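ABC transporter, substrate binding protein (Mannopine) (Agrobacterium fabrum, PDB 5L9S) probably serves as the periplasmic solute-binding component of an ABC transporter, capturing the opine mannopine for uptake into the bacterium. Local coordinates at residues S110-Y115 with I209-A214; A139-N144 with D202-G207; D147-L152 with G230-G235; A267-S272 with Q283-A288. One frame throughout, in Å; residues are numbered along the deposited sequence.

Interaction 1: S110-Y115 with I209-A214; sequences STLLAY and IWLTRA. With ACT (acetate ion), chain C.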
loop_
_atom_site.group_PDB
_atom_site.type_symbol
_atom_site.label_atom_id
_atom_site.label_comp_id
_atom_site.label_asym_id
_atom_site.label_seq_id
_atom_site.Cartn_x
_atom_site.Cartn_y
_atom_site.Cartn_z
ATOM N N SER A 110 -1.471 -4.977 1.345
ATOM C CA SER A 110 -2.109 -5.137 2.632
ATOM C C SER A 110 -1.121 -5.338 3.776
ATOM O O SER A 110 -0.053 -5.925 3.604
ATOM C CB SER A 110 -3.108 -6.291 2.591
ATOM O OG SER A 110 -4.197 -6.037 1.719
ATOM N N THR A 111 -1.486 -4.808 4.937
ATOM C CA THR A 111 -0.798 -4.978 6.216
ATOM C C THR A 111 -1.947 -5.522 7.049
ATOM O O THR A 111 -2.984 -4.882 7.170
ATOM C CB THR A 111 -0.179 -3.668 6.772
ATOM O OG1 THR A 111 0.668 -3.062 5.794
ATOM C CG2 THR A 111 0.666 -3.917 8.000
ATOM N N LEU A 112 -1.825 -6.759 7.480
ATOM C CA LEU A 112 -2.914 -7.407 8.177
ATOM C C LEU A 112 -2.473 -8.278 9.335
ATOM O O LEU A 112 -1.278 -8.435 9.595
ATOM C CB LEU A 112 -3.759 -8.251 7.176
ATOM C CG LEU A 112 -3.087 -9.031 6.023
ATOM C CD1 LEU A 112 -2.014 -10.022 6.509
ATOM C CD2 LEU A 112 -4.109 -9.759 5.254
ATOM N N LEU A 113 -3.467 -8.874 9.989
ATOM C CA LEU A 113 -3.332 -9.791 11.084
ATOM C C LEU A 113 -3.020 -11.149 10.493
ATOM O O LEU A 113 -3.799 -11.684 9.708
ATOM C CB LEU A 113 -4.659 -9.833 11.874
ATOM C CG LEU A 113 -4.784 -10.890 12.982
ATOM C CD1 LEU A 113 -3.846 -10.630 14.090
ATOM C CD2 LEU A 113 -6.149 -10.910 13.521
ATOM N N ALA A 114 -1.864 -11.681 10.843
ATOM C CA ALA A 114 -1.405 -12.993 10.434
ATOM C C ALA A 114 -1.101 -13.757 11.727
ATOM O O ALA A 114 -0.762 -13.152 12.755
ATOM C CB ALA A 114 -0.166 -12.869 9.584
ATOM N N TYR A 115 -1.290 -15.079 11.690
ATOM C CA TYR A 115 -1.119 -15.958 12.840
ATOM C C TYR A 115 -0.584 -17.346 12.461
ATOM O O TYR A 115 -0.779 -17.800 11.326
ATOM C CB TYR A 115 -2.477 -16.094 13.576
ATOM C CG TYR A 115 -3.620 -16.438 12.648
ATOM C CD1 TYR A 115 -3.815 -17.742 12.206
ATOM C CD2 TYR A 115 -4.474 -15.452 12.167
ATOM C CE1 TYR A 115 -4.807 -18.051 11.283
ATOM C CE2 TYR A 115 -5.481 -15.752 11.244
ATOM C CZ TYR A 115 -5.658 -17.060 10.823
ATOM O OH TYR A 115 -6.640 -17.385 9.912
ATOM N N ILE A 209 1.697 -8.108 9.983
ATOM C CA ILE A 209 2.762 -8.221 8.975
ATOM C C ILE A 209 2.233 -7.859 7.583
ATOM O O ILE A 209 1.045 -7.584 7.448
ATOM C CB ILE A 209 3.502 -9.587 9.022
ATOM C CG1 ILE A 209 2.638 -10.735 8.499
ATOM C CG2 ILE A 209 4.072 -9.878 10.435
ATOM C CD1 ILE A 209 3.399 -12.067 8.298
ATOM N N TRP A 210 3.107 -7.809 6.567
ATOM C CA TRP A 210 2.659 -7.525 5.204
ATOM C C TRP A 210 2.117 -8.816 4.580
ATOM O O TRP A 210 2.731 -9.879 4.733
ATOM C CB TRP A 210 3.809 -6.996 4.320
ATOM C CG TRP A 210 4.398 -5.659 4.682
ATOM C CD1 TRP A 210 3.724 -4.520 5.028
ATOM C CD2 TRP A 210 5.791 -5.299 4.624
ATOM N NE1 TRP A 210 4.619 -3.505 5.300
ATOM C CE2 TRP A 210 5.893 -3.951 5.038
ATOM C CE3 TRP A 210 6.971 -6.003 4.307
ATOM C CZ2 TRP A 210 7.120 -3.278 5.097
ATOM C CZ3 TRP A 210 8.189 -5.328 4.351
ATOM C CH2 TRP A 210 8.259 -3.992 4.766
ATOM N N LEU A 211 0.990 -8.725 3.841
ATOM C CA LEU A 211 0.427 -9.864 3.108
ATOM C C LEU A 211 1.461 -10.539 2.188
ATOM O O LEU A 211 1.479 -11.760 2.106
ATOM C CB LEU A 211 -0.828 -9.472 2.320
ATOM C CG LEU A 211 -1.618 -10.597 1.610
ATOM C CD1 LEU A 211 -1.876 -11.784 2.530
ATOM C CD2 LEU A 211 -2.902 -10.069 1.050
ATOM N N THR A 212 2.339 -9.757 1.562
ATOM C CA THR A 212 3.427 -10.233 0.692
ATOM C C THR A 212 4.335 -11.241 1.419
ATOM O O THR A 212 4.648 -12.304 0.863
ATOM C CB THR A 212 4.187 -9.017 0.119
ATOM O OG1 THR A 212 3.335 -8.405 -0.843
ATOM C CG2 THR A 212 5.507 -9.380 -0.559
ATOM N N ARG A 213 4.729 -10.903 2.659
ATOM C CA ARG A 213 5.591 -11.747 3.487
ATOM C C ARG A 213 4.831 -12.958 4.073
ATOM O O ARG A 213 5.432 -14.012 4.223
ATOM C CB ARG A 213 6.339 -10.931 4.576
ATOM C CG ARG A 213 7.102 -9.679 4.105
ATOM C CD ARG A 213 7.872 -9.830 2.798
ATOM N NE ARG A 213 9.245 -10.315 2.983
ATOM C CZ ARG A 213 10.346 -9.574 2.858
ATOM N NH1 ARG A 213 11.536 -10.122 3.012
ATOM N NH2 ARG A 213 10.260 -8.300 2.501
ATOM N N ALA A 214 3.512 -12.821 4.356
ATOM C CA ALA A 214 2.666 -13.912 4.839
ATOM C C ALA A 214 2.473 -14.943 3.733
ATOM O O ALA A 214 2.528 -16.137 4.002
ATOM C CB ALA A 214 1.328 -13.367 5.304
HETATM C C ACT C . -7.224 -20.608 8.868
HETATM O O ACT C . -6.370 -20.063 8.092
HETATM O OXT ACT C . -7.598 -20.153 9.994
HETATM C CH3 ACT C . -7.875 -21.946 8.406
#
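Leu-112 and Ile-209 form an antiparallel hydrogen-bonded pair: Leu-112 N gives to Ile-209 O at 3.0 Å and Ile-209 N returns the bond to Leu-112 O at the same length, each donor nearly in line with the carbonyl it meets. A third bond, Leu-211 N to Ser-110 O (3.0 Å), is straight at the hydrogen (168°), yet its donor stands well above the carbonyl plane, as the strand gives way to helix 211-219, with Trp-210 at the N-cap.

Apolar contacts follow on the face that carries Leu-112 and Ile-209. A chi1 of 72° sets Ile-209 CG1 between N and C, where it meets Ala-114 CB at 3.7 Å, while Leu-112 CD2 reaches Leu-211 CD1 at 4.1 Å.

On the other face, Thr-111 and Trp-210 run side by side, and Thr-111 OG1 approaches the indole edge in plane, 3.5 Å from Trp-210 CD1. Trp-189 meets this indole edge-to-face.

Tyr-115 OH donates to acetate OXT at 2.9 Å, the acetate probably coming from the crystallisation liquor.

With strand 224-240 pairing along the far side of strand 103-116, this is buried sheet core, joined by three backbone bonds, one of them to Leu-211, the first residue of the helix.

Interaction 2: A139-N144 with D202-G207; sequences ARSFPN and DEYRVG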
loop_
_atom_site.group_PDB
_atom_site.type_symbol
_atom_site.label_atom_id
_atom_site.label_comp_id
_atom_site.label_asym_id
_atom_site.label_seq_id
_atom_site.Cartn_x
_atom_site.Cartn_y
_atom_site.Cartn_z
ATOM N N ALA A 139 3.260 -15.010 21.695
ATOM C CA ALA A 139 3.973 -13.765 21.511
ATOM C C ALA A 139 3.378 -12.970 20.335
ATOM O O ALA A 139 3.006 -13.577 19.317
ATOM C CB ALA A 139 5.430 -14.082 21.259
ATOM N N ARG A 140 3.233 -11.624 20.503
ATOM C CA ARG A 140 2.738 -10.756 19.431
ATOM C C ARG A 140 3.913 -10.116 18.684
ATOM O O ARG A 140 5.040 -10.102 19.163
ATOM C CB ARG A 140 1.738 -9.651 19.891
ATOM C CG ARG A 140 0.653 -9.995 20.916
ATOM C CD ARG A 140 -0.547 -10.736 20.381
ATOM N NE ARG A 140 -0.476 -12.105 20.861
ATOM C CZ ARG A 140 -1.491 -12.895 21.177
ATOM N NH1 ARG A 140 -2.740 -12.464 21.067
ATOM N NH2 ARG A 140 -1.265 -14.112 21.627
ATOM N N SER A 141 3.634 -9.580 17.513
ATOM C CA SER A 141 4.612 -8.889 16.676
ATOM C C SER A 141 3.959 -7.722 15.967
ATOM O O SER A 141 2.852 -7.855 15.437
ATOM C CB SER A 141 5.243 -9.847 15.670
ATOM O OG SER A 141 6.102 -9.153 14.780
ATOM N N PHE A 142 4.624 -6.562 15.996
ATOM C CA PHE A 142 4.140 -5.368 15.302
ATOM C C PHE A 142 5.310 -4.753 14.599
ATOM O O PHE A 142 6.411 -4.850 15.134
ATOM C CB PHE A 142 3.602 -4.319 16.290
ATOM C CG PHE A 142 2.179 -4.468 16.747
ATOM C CD1 PHE A 142 1.124 -4.221 15.877
ATOM C CD2 PHE A 142 1.888 -4.801 18.065
ATOM C CE1 PHE A 142 -0.201 -4.347 16.306
ATOM C CE2 PHE A 142 0.564 -4.928 18.493
ATOM C CZ PHE A 142 -0.472 -4.692 17.612
ATOM N N PRO A 143 5.119 -4.033 13.464
ATOM C CA PRO A 143 6.268 -3.333 12.863
ATOM C C PRO A 143 6.745 -2.186 13.742
ATOM O O PRO A 143 5.982 -1.575 14.496
ATOM C CB PRO A 143 5.734 -2.799 11.545
ATOM C CG PRO A 143 4.271 -2.752 11.692
ATOM C CD PRO A 143 3.877 -3.800 12.693
ATOM N N ASN A 144 8.027 -1.942 13.675
ATOM C CA ASN A 144 8.662 -0.843 14.363
ATOM C C ASN A 144 9.485 -0.055 13.362
ATOM O O ASN A 144 10.721 -0.115 13.325
ATOM C CB ASN A 144 9.452 -1.278 15.603
ATOM C CG ASN A 144 10.274 -0.165 16.220
ATOM O OD1 ASN A 144 9.800 0.971 16.410
ATOM N ND2 ASN A 144 11.543 -0.454 16.463
ATOM N N ASP A 202 9.711 -19.249 15.120
ATOM C CA ASP A 202 8.567 -19.308 16.030
ATOM C C ASP A 202 8.728 -18.330 17.202
ATOM O O ASP A 202 8.467 -18.681 18.356
ATOM C CB ASP A 202 8.268 -20.759 16.485
ATOM C CG ASP A 202 6.833 -20.984 16.944
ATOM O OD1 ASP A 202 5.904 -20.394 16.324
ATOM O OD2 ASP A 202 6.634 -21.761 17.913
ATOM N N GLU A 203 9.175 -17.098 16.895
ATOM C CA GLU A 203 9.383 -16.009 17.863
ATOM C C GLU A 203 8.059 -15.271 18.181
ATOM O O GLU A 203 7.979 -14.524 19.167
ATOM C CB GLU A 203 10.473 -15.032 17.384
ATOM C CG GLU A 203 11.890 -15.599 17.406
ATOM C CD GLU A 203 12.970 -14.722 16.794
ATOM O OE1 GLU A 203 13.811 -15.250 16.028
ATOM O OE2 GLU A 203 12.978 -13.504 17.080
ATOM N N TYR A 204 7.031 -15.496 17.347
ATOM C CA TYR A 204 5.680 -14.958 17.509
ATOM C C TYR A 204 4.680 -15.874 16.832
ATOM O O TYR A 204 5.022 -16.587 15.848
ATOM C CB TYR A 204 5.519 -13.498 17.012
ATOM C CG TYR A 204 5.539 -13.318 15.512
ATOM C CD1 TYR A 204 4.358 -13.328 14.771
ATOM C CD2 TYR A 204 6.726 -13.065 14.842
ATOM C CE1 TYR A 204 4.369 -13.125 13.393
ATOM C CE2 TYR A 204 6.754 -12.879 13.468
ATOM C CZ TYR A 204 5.573 -12.872 12.748
ATOM O OH TYR A 204 5.628 -12.652 11.391
ATOM N N ARG A 205 3.442 -15.820 17.360
ATOM C CA ARG A 205 2.298 -16.606 16.913
ATOM C C ARG A 205 1.136 -15.733 16.375
ATOM O O ARG A 205 0.278 -16.248 15.657
ATOM C CB ARG A 205 1.824 -17.557 18.031
ATOM C CG ARG A 205 2.846 -18.641 18.384
ATOM C CD ARG A 205 2.239 -19.746 19.225
ATOM N NE ARG A 205 1.521 -20.725 18.404
ATOM C CZ ARG A 205 1.926 -21.977 18.199
ATOM N NH1 ARG A 205 3.044 -22.423 18.762
ATOM N NH2 ARG A 205 1.206 -22.796 17.442
ATOM N N VAL A 206 1.093 -14.437 16.742
ATOM C CA VAL A 206 0.081 -13.480 16.289
ATOM C C VAL A 206 0.771 -12.153 15.979
ATOM O O VAL A 206 1.439 -11.614 16.850
ATOM C CB VAL A 206 -1.047 -13.275 17.326
ATOM C CG1 VAL A 206 -2.114 -12.336 16.775
ATOM C CG2 VAL A 206 -1.672 -14.602 17.744
ATOM N N GLY A 207 0.608 -11.634 14.762
ATOM C CA GLY A 207 1.266 -10.392 14.390
ATOM C C GLY A 207 0.669 -9.594 13.265
ATOM O O GLY A 207 -0.171 -10.089 12.523
#
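The carbonyl oxygen of Ala-139 takes two backbone donors from the other segment: Arg-205 N at 3.0 Å, with a nearly straight N-H (166°), and Val-206 N in a weak bond at 3.3 Å. Further along, Val-206 O receives a weak, bent bond from Ser-141 N at 3.1 Å, and Arg-140 CA leans on the same oxygen through a CA-H...O contact. These exchanges set the parallel pairing of Arg-140 with Val-206 and Ser-141 with Gly-207.

On the face carrying Arg-140 and Val-206 the two side chains lie alongside each other. Arg-140 bends at chi2 and chi3 and folds its guanidinium back over the valine, whose CG2 sits under the centre of one face, 3.8 Å from Arg-140 CZ. The N-H groups meanwhile reach the main-chain oxygens of Phe-136, Gly-138 and Met-130.

On the face of Ser-141 lies the ring of Tyr-204, from the loop before the strand. Ser-141 CB stands over it, 3.6 Å from the centroid and 17° off the normal, a CH-pi contact. Tyr-204 CG lies between the backbone N and carbonyl carbon (chi1 72°), which swings the ring under the serine; its hydroxyl hydrogen-bonds to Ser-195 O in helix 192-200. Gly-207 has no side chain, which leaves room for Tyr-204 CE1 beside it.

Strand 140-143 is the middle of three parallel strands, between 185-189 and 206-210. The direct bonds across this seam are few and partly weak; two flat groups add to the contact, each with an aliphatic carbon over one face, Tyr-204 bonded to one main-chain carbonyl and Arg-140 to three.

Interaction 3: D147-L152 with G230-G235; sequences DPWRVL and GAFLVG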
loop_
_atom_site.group_PDB
_atom_site.type_symbol
_atom_site.label_atom_id
_atom_site.label_comp_id
_atom_site.label_asym_id
_atom_site.label_seq_id
_atom_site.Cartn_x
_atom_site.Cartn_y
_atom_site.Cartn_z
ATOM N N ASP A 147 6.689 5.370 11.080
ATOM C CA ASP A 147 5.290 5.787 11.257
ATOM C C ASP A 147 4.457 4.682 11.902
ATOM O O ASP A 147 4.327 3.595 11.336
ATOM C CB ASP A 147 4.619 6.355 9.983
ATOM C CG ASP A 147 3.385 7.237 10.227
ATOM O OD1 ASP A 147 2.537 6.864 11.072
ATOM O OD2 ASP A 147 3.224 8.250 9.508
ATOM N N PRO A 148 3.861 4.977 13.083
ATOM C CA PRO A 148 3.060 3.963 13.786
ATOM C C PRO A 148 1.542 3.963 13.500
ATOM O O PRO A 148 0.797 3.261 14.195
ATOM C CB PRO A 148 3.283 4.377 15.238
ATOM C CG PRO A 148 3.299 5.877 15.181
ATOM C CD PRO A 148 3.972 6.218 13.890
ATOM N N TRP A 149 1.065 4.791 12.563
ATOM C CA TRP A 149 -0.372 4.975 12.373
ATOM C C TRP A 149 -1.181 3.664 12.273
ATOM O O TRP A 149 -2.289 3.612 12.831
ATOM C CB TRP A 149 -0.687 5.932 11.209
ATOM C CG TRP A 149 -0.544 5.379 9.819
ATOM C CD1 TRP A 149 0.542 5.488 8.988
ATOM C CD2 TRP A 149 -1.552 4.671 9.075
ATOM N NE1 TRP A 149 0.280 4.878 7.785
ATOM C CE2 TRP A 149 -1.001 4.371 7.809
ATOM C CE3 TRP A 149 -2.865 4.239 9.364
ATOM C CZ2 TRP A 149 -1.738 3.718 6.818
ATOM C CZ3 TRP A 149 -3.584 3.580 8.383
ATOM C CH2 TRP A 149 -3.037 3.361 7.118
ATOM N N ARG A 150 -0.634 2.613 11.587
ATOM C CA ARG A 150 -1.302 1.316 11.439
ATOM C C ARG A 150 -1.303 0.528 12.747
ATOM O O ARG A 150 -2.191 -0.273 12.972
ATOM C CB ARG A 150 -0.625 0.481 10.360
ATOM C CG ARG A 150 -0.967 0.833 8.929
ATOM C CD ARG A 150 -0.229 -0.205 8.159
ATOM N NE ARG A 150 0.487 0.277 6.979
ATOM C CZ ARG A 150 1.598 0.998 6.993
ATOM N NH1 ARG A 150 2.098 1.439 8.143
ATOM N NH2 ARG A 150 2.179 1.343 5.860
ATOM N N VAL A 151 -0.275 0.696 13.573
ATOM C CA VAL A 151 -0.187 0.032 14.878
ATOM C C VAL A 151 -1.239 0.679 15.818
ATOM O O VAL A 151 -1.962 -0.034 16.519
ATOM C CB VAL A 151 1.256 0.075 15.457
ATOM C CG1 VAL A 151 1.302 -0.382 16.904
ATOM C CG2 VAL A 151 2.192 -0.780 14.620
ATOM N N LEU A 152 -1.334 2.023 15.787
ATOM C CA LEU A 152 -2.282 2.840 16.541
ATOM C C LEU A 152 -3.722 2.579 16.118
ATOM O O LEU A 152 -4.576 2.358 16.974
ATOM C CB LEU A 152 -1.922 4.337 16.386
ATOM C CG LEU A 152 -0.562 4.788 16.991
ATOM C CD1 LEU A 152 -0.328 6.261 16.754
ATOM C CD2 LEU A 152 -0.495 4.517 18.481
ATOM N N GLY A 230 -10.213 -5.609 9.128
ATOM C CA GLY A 230 -9.436 -4.452 9.541
ATOM C C GLY A 230 -8.056 -4.377 8.912
ATOM O O GLY A 230 -7.179 -3.678 9.435
ATOM N N ALA A 231 -7.844 -5.087 7.777
ATOM C CA ALA A 231 -6.560 -5.046 7.064
ATOM C C ALA A 231 -6.334 -3.644 6.498
ATOM O O ALA A 231 -7.280 -2.985 6.093
ATOM C CB ALA A 231 -6.556 -6.063 5.931
ATOM N N PHE A 232 -5.093 -3.174 6.504
ATOM C CA PHE A 232 -4.765 -1.856 5.983
ATOM C C PHE A 232 -4.310 -1.956 4.520
ATOM O O PHE A 232 -3.271 -2.558 4.227
ATOM C CB PHE A 232 -3.741 -1.157 6.891
ATOM C CG PHE A 232 -4.187 -1.080 8.337
ATOM C CD1 PHE A 232 -5.019 -0.049 8.779
ATOM C CD2 PHE A 232 -3.771 -2.035 9.263
ATOM C CE1 PHE A 232 -5.458 0.001 10.108
ATOM C CE2 PHE A 232 -4.202 -1.973 10.598
ATOM C CZ PHE A 232 -5.051 -0.965 11.006
ATOM N N LEU A 233 -5.121 -1.401 3.602
ATOM C CA LEU A 233 -4.825 -1.396 2.159
ATOM C C LEU A 233 -4.213 -0.089 1.755
ATOM O O LEU A 233 -4.905 0.916 1.683
ATOM C CB LEU A 233 -6.070 -1.707 1.328
ATOM C CG LEU A 233 -5.823 -2.126 -0.119
ATOM C CD1 LEU A 233 -5.196 -3.503 -0.214
ATOM C CD2 LEU A 233 -7.095 -2.072 -0.912
ATOM N N VAL A 234 -2.893 -0.088 1.572
ATOM C CA VAL A 234 -2.100 1.102 1.251
ATOM C C VAL A 234 -1.345 0.836 -0.033
ATOM O O VAL A 234 -0.662 -0.179 -0.159
ATOM C CB VAL A 234 -1.124 1.483 2.422
ATOM C CG1 VAL A 234 -0.384 2.790 2.140
ATOM C CG2 VAL A 234 -1.859 1.587 3.758
ATOM N N GLY A 235 -1.421 1.760 -0.961
ATOM C CA GLY A 235 -0.686 1.588 -2.203
ATOM C C GLY A 235 0.111 2.765 -2.714
ATOM O O GLY A 235 0.435 3.707 -1.978
#
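The Phe-232 ring is sandwiched: Arg-150 CG lies over one face, 4.2 Å from the centroid in a CH-pi contact, and the carbonyl oxygen of Gly-230 lies over the other. That oxygen accepts from Trp-127 NE1, and the Trp-127 ring also meets Phe-232. The indole of Trp-149 receives Val-234 CG2 at its edge, 3.7 Å from CZ2, and brings its CZ3 to 3.9 Å from Phe-232 CD1. These two aromatic groups meet obliquely, with planes at 82°. The guanidinium of Arg-150 stands at 90° to the phenylalanine ring, with Phe-232 CB at its edge.

Trp-149 CG takes the position between backbone N and carbonyl carbon (chi1 77°), which folds the indole across the start of the helix; there Arg-150 CG lies over one indole face. Asp-147 OD1 accepts from Trp-149 N at 2.9 Å, a capping bond. Between the segments the contact is mostly carbon and ring, with Arg-150 O also 3.5 Å from Phe-232 CZ.

Helix 149-158 is thereby laid by its first turn against strand 224-240, which is paired here with strand 103-116. Behind the helix start, Val-151 and Pro-148 touch Trp-321 of helix 307-325, and Leu-152 packs on helix 171-181.

Interaction 4: A267-S272 with Q283-A288; sequences ACETLS and QMSSEA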
loop_
_atom_site.group_PDB
_atom_site.type_symbol
_atom_site.label_atom_id
_atom_site.label_comp_id
_atom_site.label_asym_id
_atom_site.label_seq_id
_atom_site.Cartn_x
_atom_site.Cartn_y
_atom_site.Cartn_z
ATOM N N ALA A 267 -0.078 -7.512 -13.989
ATOM C CA ALA A 267 0.900 -6.876 -13.108
ATOM C C ALA A 267 0.681 -7.269 -11.627
ATOM O O ALA A 267 1.652 -7.550 -10.922
ATOM C CB ALA A 267 0.870 -5.357 -13.279
ATOM N N CYS A 268 -0.572 -7.360 -11.179
ATOM C CA CYS A 268 -0.844 -7.725 -9.785
ATOM C C CYS A 268 -0.776 -9.240 -9.499
ATOM O O CYS A 268 -0.612 -9.607 -8.336
ATOM C CB CYS A 268 -2.136 -7.096 -9.279
ATOM S SG CYS A 268 -1.990 -5.302 -9.011
ATOM N N GLU A 269 -0.800 -10.107 -10.542
ATOM C CA GLU A 269 -0.583 -11.557 -10.359
ATOM C C GLU A 269 0.915 -11.725 -10.022
ATOM O O GLU A 269 1.257 -12.389 -9.049
ATOM C CB GLU A 269 -0.908 -12.355 -11.641
ATOM C CG GLU A 269 -2.335 -12.880 -11.751
ATOM C CD GLU A 269 -2.828 -13.081 -13.178
ATOM O OE1 GLU A 269 -2.022 -13.521 -14.032
ATOM O OE2 GLU A 269 -4.011 -12.773 -13.452
ATOM N N THR A 270 1.783 -11.037 -10.787
ATOM C CA THR A 270 3.233 -11.027 -10.651
ATOM C C THR A 270 3.678 -10.478 -9.287
ATOM O O THR A 270 4.550 -11.069 -8.638
ATOM C CB THR A 270 3.845 -10.174 -11.792
ATOM O OG1 THR A 270 3.314 -10.562 -13.068
ATOM C CG2 THR A 270 5.365 -10.208 -11.804
ATOM N N LEU A 271 3.094 -9.331 -8.870
ATOM C CA LEU A 271 3.475 -8.608 -7.662
ATOM C C LEU A 271 2.669 -8.924 -6.390
ATOM O O LEU A 271 3.085 -8.478 -5.317
ATOM C CB LEU A 271 3.443 -7.095 -7.941
ATOM C CG LEU A 271 4.370 -6.549 -9.043
ATOM C CD1 LEU A 271 3.910 -5.193 -9.506
ATOM C CD2 LEU A 271 5.827 -6.544 -8.628
ATOM N N SER A 272 1.549 -9.687 -6.482
ATOM C CA SER A 272 0.703 -10.055 -5.319
ATOM C C SER A 272 0.098 -8.825 -4.609
ATOM O O SER A 272 0.186 -8.666 -3.389
ATOM C CB SER A 272 1.454 -10.964 -4.338
ATOM O OG SER A 272 1.798 -12.212 -4.923
ATOM N N GLN A 283 -10.597 -11.099 -12.264
ATOM C CA GLN A 283 -9.957 -11.606 -13.481
ATOM C C GLN A 283 -8.635 -12.328 -13.213
ATOM O O GLN A 283 -8.098 -12.957 -14.135
ATOM C CB GLN A 283 -9.658 -10.426 -14.402
ATOM C CG GLN A 283 -10.131 -10.583 -15.815
ATOM C CD GLN A 283 -9.851 -9.316 -16.571
ATOM O OE1 GLN A 283 -10.763 -8.586 -16.968
ATOM N NE2 GLN A 283 -8.578 -9.025 -16.771
ATOM N N MET A 284 -8.068 -12.188 -11.997
ATOM C CA MET A 284 -6.793 -12.821 -11.659
ATOM C C MET A 284 -6.922 -14.326 -11.535
ATOM O O MET A 284 -8.020 -14.820 -11.266
ATOM C CB MET A 284 -6.159 -12.196 -10.401
ATOM C CG MET A 284 -5.564 -10.816 -10.669
ATOM S SD MET A 284 -4.835 -9.884 -9.297
ATOM C CE MET A 284 -6.125 -9.914 -8.116
ATOM N N SER A 285 -5.805 -15.068 -11.754
ATOM C CA SER A 285 -5.761 -16.533 -11.653
ATOM C C SER A 285 -6.278 -16.988 -10.300
ATOM O O SER A 285 -6.135 -16.256 -9.319
ATOM C CB SER A 285 -4.341 -17.044 -11.860
ATOM O OG SER A 285 -3.509 -16.792 -10.740
ATOM N N SER A 286 -6.882 -18.176 -10.240
ATOM C CA SER A 286 -7.442 -18.722 -8.997
ATOM C C SER A 286 -6.421 -18.735 -7.848
ATOM O O SER A 286 -6.746 -18.321 -6.735
ATOM C CB SER A 286 -8.020 -20.115 -9.228
ATOM O OG SER A 286 -9.086 -20.068 -10.161
ATOM N N GLU A 287 -5.184 -19.162 -8.150
ATOM C CA GLU A 287 -4.057 -19.259 -7.216
ATOM C C GLU A 287 -3.682 -17.902 -6.637
ATOM O O GLU A 287 -3.377 -17.812 -5.446
ATOM C CB GLU A 287 -2.812 -19.977 -7.834
ATOM C CG GLU A 287 -2.813 -20.202 -9.348
ATOM C CD GLU A 287 -3.641 -21.366 -9.871
ATOM O OE1 GLU A 287 -4.147 -21.261 -11.013
ATOM O OE2 GLU A 287 -3.779 -22.383 -9.150
ATOM N N ALA A 288 -3.724 -16.842 -7.480
ATOM C CA ALA A 288 -3.419 -15.472 -7.065
ATOM C C ALA A 288 -4.560 -14.974 -6.188
ATOM O O ALA A 288 -4.317 -14.611 -5.044
ATOM C CB ALA A 288 -3.224 -14.571 -8.279
#
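Glu-269 swings its CG away from the carbonyl carbon (chi1 -92°) and then runs extended at chi2 (154°), carrying the carboxylate over to the turn that precedes helix 286-289. Met-284 sends its chain the other way past it, and a bend at chi3 (-52°) tucks the thioether toward helix 261-271. This is a helix end packed against an N-capped helix start: Ser-285 is the N-cap, and its OG accepts from Ala-288 N at 3.3 Å.

Glu-269 OE2 accepts a weak hydrogen bond from Ser-285 N, 3.4 Å long, and also lies 3.3 Å from Met-284 CA. A carboxylate here is probably favoured by the positive end of the helix. Below the charge, the stem of Glu-269 is apolar in its dealings, with CG 4.0 Å from Ala-288 CB and equally far from Met-284 CG.

Cys-268 is fastened to Cys-273 by a disulfide, linking the last turn of helix 261-271 to the residue just beyond Ser-272. Pro-275 touches both Cys-268 and Met-284, and Leu-292 also packs on the methionine. At the inner end of the contact, Met-284 SD rests 3.9 Å from Cys-268 CB.

In the fold
Interactions 1, 2 and 3 converge on one mixed sheet, whereas interaction 4 joins two helix ends away from it, touching interaction 1 only at Thr-212 and Ser-272. Interactions 1 and 2 share strand 206-210, paired antiparallel with 103-116 in the first and parallel with 140-143 in the second; Ala-114 O and Gly-207 N probably join them by a hydrogen bond. Interaction 3 adds a helix to strand 224-240 and meets interaction 1 where Thr-111 O probably accepts from Phe-232 N. The two buried strand pairs rely on backbone bonds; of interactions 3 and 4, both partly buried, the former uses rings and aliphatic carbon, the latter a carboxylate and a thioether, beside a disulfide.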